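Local coordinates for pesticidal crystal protein Cry2Aa (Bacillus thuringiensis serovar kurstaki, PDB 1I5P), which kills dipteran and lepidopteran larvae by binding to their midgut epithelial cells and promoting colloidosmotic lysis, at residues T56-F60 against E76-I81; H239-R245 against N274-S280. All coordinates share one frame; numbering follows the deposited sequence.

Overall arrangement
Contact 1 lies within the N-terminal helical bundle, where helices 53-65 and 74-81 pack antiparallel. Contact 2 lies where that bundle meets the middle, beta-prism domain: helix 238-259 runs against edge strand 275-278. Both segments of contact 1 come before those of contact 2 in the chain. Their centres are about 26 Å apart and their nearest atoms about 9 Å apart, so they do not touch. They differ in character. Residues 56-60 and 76-81 meet mainly through apolar side chains with no hydrogen bond between them, whereas residues 239-245 and 274-280 are joined by direct and water-mediated hydrogen bonds.

Contact 1: residues T56-F60 against E76-I81; sequences TVSSF and ELWGII
Ile80 reaches across to Phe60 and lays its CD1 methyl over one face of the ring. This is a CH-pi contact: CD1 of Ile80 stands 4.0 Å from the centroid of the Phe60 ring and 25° off its normal. It sits off-centre, nearest CG and CD1 of Phe60. The far end of the ring meets the start of the other segment. Phe60 CE2 lies 3.8 Å from Leu77 CB. The Glu76 carboxylate comes to the ring edge, with OE2 3.5 Å from Phe60 CE1. The carboxylate is steeply inclined to the ring.

Ile80 divides its two branches. CG1 is anti to the carbonyl carbon (chi1 -66°) and carries CD1 to the ring. CG2, anti to the backbone N, meets Val57 CG2 at 3.8 Å and also touches Thr56 CG2. Val57 also uses both methyls, since its CG1 touches Leu77 CD1 at 3.8 Å.

These residues join two antiparallel helices of the delta-endotoxin helical bundle. The segment axes approach to 10.4 Å at an angle of 164°. No hydrogen bond links the segments, and the contact is largely buried.

The next shell encloses this apolar seam. Helix 31-44 covers one flank, with Leu31 touching both Phe60 and Ile80. Helix 170-193 meets Val57 through Gln179 and Asn182, and Leu77 through Ser186. Glu76 OE2 forms a salt bridge with Lys64, which would tend to hold the carboxylate beside the ring edge.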
loop_
_atom_site.group_PDB
_atom_site.type_symbol
_atom_site.label_atom_id
_atom_site.label_comp_id
_atom_site.label_asym_id
_atom_site.label_seq_id
_atom_site.Cartn_x
_atom_site.Cartn_y
_atom_site.Cartn_z
ATOM N N THR A 56 -1.258 12.684 -5.368
ATOM C CA THR A 56 -2.137 13.049 -6.470
ATOM C C THR A 56 -1.811 12.218 -7.708
ATOM O O THR A 56 -2.709 11.669 -8.353
ATOM C CB THR A 56 -1.996 14.541 -6.838
ATOM O OG1 THR A 56 -2.256 15.349 -5.684
ATOM C CG2 THR A 56 -2.992 14.914 -7.930
ATOM N N VAL A 57 -0.527 12.121 -8.036
ATOM C CA VAL A 57 -0.107 11.363 -9.211
ATOM C C VAL A 57 -0.500 9.892 -9.114
ATOM O O VAL A 57 -1.034 9.326 -10.066
ATOM C CB VAL A 57 1.419 11.456 -9.433
ATOM C CG1 VAL A 57 1.830 10.577 -10.610
ATOM C CG2 VAL A 57 1.819 12.901 -9.698
ATOM N N SER A 58 -0.241 9.275 -7.969
ATOM C CA SER A 58 -0.586 7.872 -7.808
ATOM C C SER A 58 -2.099 7.690 -7.928
ATOM O O SER A 58 -2.567 6.771 -8.598
ATOM C CB SER A 58 -0.072 7.346 -6.462
ATOM O OG SER A 58 -0.516 8.158 -5.395
ATOM N N SER A 59 -2.863 8.573 -7.291
ATOM C CA SER A 59 -4.319 8.499 -7.352
ATOM C C SER A 59 -4.755 8.625 -8.812
ATOM O O SER A 59 -5.639 7.905 -9.284
ATOM C CB SER A 59 -4.937 9.625 -6.524
ATOM O OG SER A 59 -4.599 9.484 -5.157
ATOM N N PHE A 60 -4.106 9.548 -9.515
ATOM C CA PHE A 60 -4.370 9.797 -10.925
ATOM C C PHE A 60 -4.111 8.545 -11.770
ATOM O O PHE A 60 -4.939 8.155 -12.597
ATOM C CB PHE A 60 -3.476 10.949 -11.399
ATOM C CG PHE A 60 -3.383 11.081 -12.895
ATOM C CD1 PHE A 60 -4.417 11.665 -13.623
ATOM C CD2 PHE A 60 -2.246 10.642 -13.572
ATOM C CE1 PHE A 60 -4.324 11.816 -15.001
ATOM C CE2 PHE A 60 -2.140 10.787 -14.955
ATOM C CZ PHE A 60 -3.185 11.378 -15.673
ATOM N N GLU A 76 -2.267 14.724 -19.307
ATOM C CA GLU A 76 -2.767 15.145 -18.008
ATOM C C GLU A 76 -1.709 14.941 -16.933
ATOM O O GLU A 76 -1.598 15.741 -16.009
ATOM C CB GLU A 76 -4.055 14.388 -17.668
ATOM C CG GLU A 76 -5.239 14.833 -18.523
ATOM C CD GLU A 76 -6.457 13.938 -18.386
ATOM O OE1 GLU A 76 -7.437 14.151 -19.132
ATOM O OE2 GLU A 76 -6.439 13.023 -17.540
ATOM N N LEU A 77 -0.919 13.880 -17.057
ATOM C CA LEU A 77 0.129 13.628 -16.080
ATOM C C LEU A 77 1.071 14.826 -16.020
ATOM O O LEU A 77 1.407 15.314 -14.940
ATOM C CB LEU A 77 0.927 12.380 -16.448
ATOM C CG LEU A 77 2.185 12.165 -15.601
ATOM C CD1 LEU A 77 1.816 12.058 -14.124
ATOM C CD2 LEU A 77 2.896 10.909 -16.074
ATOM N N TRP A 78 1.490 15.287 -17.196
ATOM C CA TRP A 78 2.389 16.431 -17.321
ATOM C C TRP A 78 1.807 17.636 -16.589
ATOM O O TRP A 78 2.527 18.380 -15.917
ATOM C CB TRP A 78 2.584 16.782 -18.803
ATOM C CG TRP A 78 3.489 17.953 -19.060
ATOM C CD1 TRP A 78 4.841 17.919 -19.252
ATOM C CD2 TRP A 78 3.107 19.331 -19.161
ATOM N NE1 TRP A 78 5.323 19.186 -19.471
ATOM C CE2 TRP A 78 4.281 20.072 -19.418
ATOM C CE3 TRP A 78 1.886 20.012 -19.058
ATOM C CZ2 TRP A 78 4.271 21.462 -19.577
ATOM C CZ3 TRP A 78 1.876 21.395 -19.216
ATOM C CH2 TRP A 78 3.064 22.104 -19.472
ATOM N N GLY A 79 0.494 17.813 -16.716
ATOM C CA GLY A 79 -0.182 18.935 -16.079
ATOM C C GLY A 79 -0.225 18.873 -14.564
ATOM O O GLY A 79 -0.469 19.881 -13.907
ATOM N N ILE A 80 0.002 17.689 -14.007
ATOM C CA ILE A 80 -0.007 17.509 -12.561
ATOM C C ILE A 80 1.396 17.626 -11.969
ATOM O O ILE A 80 1.622 18.375 -11.009
ATOM C CB ILE A 80 -0.565 16.121 -12.181
ATOM C CG1 ILE A 80 -2.048 16.032 -12.558
ATOM C CG2 ILE A 80 -0.358 15.866 -10.687
ATOM C CD1 ILE A 80 -2.640 14.638 -12.401
ATOM N N ILE A 81 2.334 16.879 -12.548
ATOM C CA ILE A 81 3.711 16.863 -12.067
ATOM C C ILE A 81 4.514 18.099 -12.490
ATOM O O ILE A 81 5.504 18.448 -11.853
ATOM C CB ILE A 81 4.428 15.563 -12.524
ATOM C CG1 ILE A 81 5.700 15.353 -11.704
ATOM C CG2 ILE A 81 4.748 15.635 -14.009
ATOM C CD1 ILE A 81 5.455 15.281 -10.205
#

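Contact 2: residues H239-R245 against N274-S280; sequences HDMLEFR and NLYASGS
Arg245 grips the carbonyl oxygen of Asn274 with both terminal nitrogens. NH1 donates at 2.8 Å to Asn274 O, and NH2 donates to the same oxygen at 3.0 Å. The oxygen lies in the guanidinium plane, but both donors sit above its carbonyl plane, on the same face. The extended arginine chain also brings one guanidinium face against the Tyr276 ring edge, where CZ of Arg245 is 3.5 Å from CE1 of Tyr276. The two planes are 62° apart.

Water 2 takes the next set of polar atoms. It accepts from Arg245 NH1 and from Tyr276 N, and donates to Leu242 O, which is also bonded to Thr246 OG1. Asn274 OD1 accepts from Asn469 ND2, while Asn274 ND2 donates weakly to Tyr276 OH. Between the polar ends, Leu242 CD1 packs on Tyr276 CB at 3.8 Å.

His239 holds the other end. Its ND1 donates to Ser278 O at 3.0 Å with an N-H...O angle of 162°. Ser280 covers one face of this ring and Glu243 CG the opposite face. Water 1 accepts from Ser278 N and makes a weak bond to His239 O.

The strand's other edge is satisfied by strand 462-469: Leu275 pairs with His468 and Ala277 with Ser466. Here a helix of the N-terminal bundle packs against an edge strand of the middle domain, an interdomain interface of the three-domain Cry toxin fold.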
loop_
_atom_site.group_PDB
_atom_site.type_symbol
_atom_site.label_atom_id
_atom_site.label_comp_id
_atom_site.label_asym_id
_atom_site.label_seq_id
_atom_site.Cartn_x
_atom_site.Cartn_y
_atom_site.Cartn_z
ATOM N N HIS A 239 9.848 3.458 14.684
ATOM C CA HIS A 239 9.241 4.621 14.063
ATOM C C HIS A 239 9.975 5.023 12.782
ATOM O O HIS A 239 9.355 5.240 11.740
ATOM C CB HIS A 239 9.228 5.796 15.038
ATOM C CG HIS A 239 8.752 7.072 14.423
ATOM N ND1 HIS A 239 7.424 7.317 14.148
ATOM C CD2 HIS A 239 9.436 8.143 13.956
ATOM C CE1 HIS A 239 7.311 8.483 13.538
ATOM N NE2 HIS A 239 8.518 9.004 13.408
ATOM N N ASP A 240 11.300 5.111 12.861
ATOM C CA ASP A 240 12.107 5.506 11.708
ATOM C C ASP A 240 12.158 4.461 10.601
ATOM O O ASP A 240 12.200 4.801 9.423
ATOM C CB ASP A 240 13.520 5.864 12.164
ATOM C CG ASP A 240 13.563 7.171 12.932
ATOM O OD1 ASP A 240 14.407 7.300 13.847
ATOM O OD2 ASP A 240 12.755 8.071 12.611
ATOM N N MET A 241 12.156 3.188 10.972
ATOM C CA MET A 241 12.173 2.136 9.968
ATOM C C MET A 241 10.883 2.191 9.154
ATOM O O MET A 241 10.911 2.129 7.926
ATOM C CB MET A 241 12.311 0.761 10.627
ATOM C CG MET A 241 12.177 -0.393 9.648
ATOM S SD MET A 241 12.541 -1.969 10.399
ATOM C CE MET A 241 14.304 -2.026 10.170
ATOM N N LEU A 242 9.753 2.313 9.842
ATOM C CA LEU A 242 8.463 2.374 9.160
ATOM C C LEU A 242 8.323 3.617 8.279
ATOM O O LEU A 242 7.784 3.541 7.169
ATOM C CB LEU A 242 7.321 2.322 10.185
ATOM C CG LEU A 242 7.295 1.056 11.042
ATOM C CD1 LEU A 242 6.035 1.036 11.915
ATOM C CD2 LEU A 242 7.334 -0.172 10.132
ATOM N N GLU A 243 8.801 4.760 8.761
ATOM C CA GLU A 243 8.706 5.992 7.980
ATOM C C GLU A 243 9.589 5.932 6.741
ATOM O O GLU A 243 9.245 6.484 5.695
ATOM C CB GLU A 243 9.104 7.204 8.822
ATOM C CG GLU A 243 8.197 7.480 10.003
ATOM C CD GLU A 243 7.958 8.963 10.211
ATOM O OE1 GLU A 243 8.917 9.750 10.069
ATOM O OE2 GLU A 243 6.812 9.344 10.520
ATOM N N PHE A 244 10.738 5.277 6.863
ATOM C CA PHE A 244 11.624 5.148 5.724
ATOM C C PHE A 244 10.860 4.393 4.642
ATOM O O PHE A 244 10.902 4.756 3.470
ATOM C CB PHE A 244 12.883 4.363 6.099
ATOM C CG PHE A 244 13.822 4.130 4.943
ATOM C CD1 PHE A 244 14.631 5.156 4.467
ATOM C CD2 PHE A 244 13.880 2.890 4.316
ATOM C CE1 PHE A 244 15.488 4.951 3.388
ATOM C CE2 PHE A 244 14.734 2.671 3.233
ATOM C CZ PHE A 244 15.539 3.706 2.767
ATOM N N ARG A 245 10.162 3.335 5.049
ATOM C CA ARG A 245 9.387 2.521 4.116
ATOM C C ARG A 245 8.223 3.315 3.539
ATOM O O ARG A 245 7.990 3.306 2.331
ATOM C CB ARG A 245 8.845 1.264 4.810
ATOM C CG ARG A 245 7.880 0.450 3.949
ATOM C CD ARG A 245 7.417 -0.807 4.665
ATOM N NE ARG A 245 6.437 -1.549 3.877
ATOM C CZ ARG A 245 5.200 -1.128 3.627
ATOM N NH1 ARG A 245 4.773 0.033 4.105
ATOM N NH2 ARG A 245 4.389 -1.870 2.888
ATOM N N ASN A 274 0.364 -1.677 2.403
ATOM C CA ASN A 274 0.028 -0.977 3.634
ATOM C C ASN A 274 1.063 0.095 3.911
ATOM O O ASN A 274 2.125 0.124 3.297
ATOM C CB ASN A 274 0.047 -1.928 4.835
ATOM C CG ASN A 274 -1.030 -2.986 4.780
ATOM O OD1 ASN A 274 -2.178 -2.713 4.439
ATOM N ND2 ASN A 274 -0.661 -4.212 5.145
ATOM N N LEU A 275 0.728 0.975 4.846
ATOM C CA LEU A 275 1.634 2.015 5.316
ATOM C C LEU A 275 1.539 1.791 6.819
ATOM O O LEU A 275 0.445 1.827 7.372
ATOM C CB LEU A 275 1.126 3.421 4.961
ATOM C CG LEU A 275 1.097 3.830 3.484
ATOM C CD1 LEU A 275 0.647 5.275 3.376
ATOM C CD2 LEU A 275 2.478 3.655 2.864
ATOM N N TYR A 276 2.664 1.523 7.475
ATOM C CA TYR A 276 2.649 1.286 8.915
ATOM C C TYR A 276 3.170 2.481 9.679
ATOM O O TYR A 276 4.166 3.092 9.295
ATOM C CB TYR A 276 3.500 0.074 9.289
ATOM C CG TYR A 276 3.245 -1.137 8.441
ATOM C CD1 TYR A 276 3.987 -1.372 7.284
ATOM C CD2 TYR A 276 2.253 -2.053 8.789
ATOM C CE1 TYR A 276 3.747 -2.499 6.498
ATOM C CE2 TYR A 276 2.003 -3.174 8.009
ATOM C CZ TYR A 276 2.748 -3.395 6.872
ATOM O OH TYR A 276 2.489 -4.520 6.121
ATOM N N ALA A 277 2.490 2.800 10.772
ATOM C CA ALA A 277 2.882 3.921 11.601
ATOM C C ALA A 277 3.044 3.480 13.046
ATOM O O ALA A 277 2.254 2.680 13.552
ATOM C CB ALA A 277 1.839 5.024 11.508
ATOM N N SER A 278 4.084 3.986 13.696
ATOM C CA SER A 278 4.329 3.692 15.101
ATOM C C SER A 278 4.640 5.044 15.731
ATOM O O SER A 278 4.901 6.016 15.020
ATOM C CB SER A 278 5.496 2.705 15.285
ATOM O OG SER A 278 6.758 3.306 15.044
ATOM N N GLY A 279 4.615 5.111 17.055
ATOM C CA GLY A 279 4.853 6.382 17.712
ATOM C C GLY A 279 6.283 6.855 17.878
ATOM O O GLY A 279 7.230 6.060 17.910
ATOM N N SER A 280 6.425 8.174 17.970
ATOM C CA SER A 280 7.709 8.821 18.194
ATOM C C SER A 280 7.750 9.023 19.702
ATOM O O SER A 280 6.769 8.745 20.391
ATOM C CB SER A 280 7.766 10.185 17.501
ATOM O OG SER A 280 7.633 10.056 16.097
HETATM O O HOH W 1 5.997 5.552 12.000
HETATM O O HOH W 2 5.378 2.015 6.423
#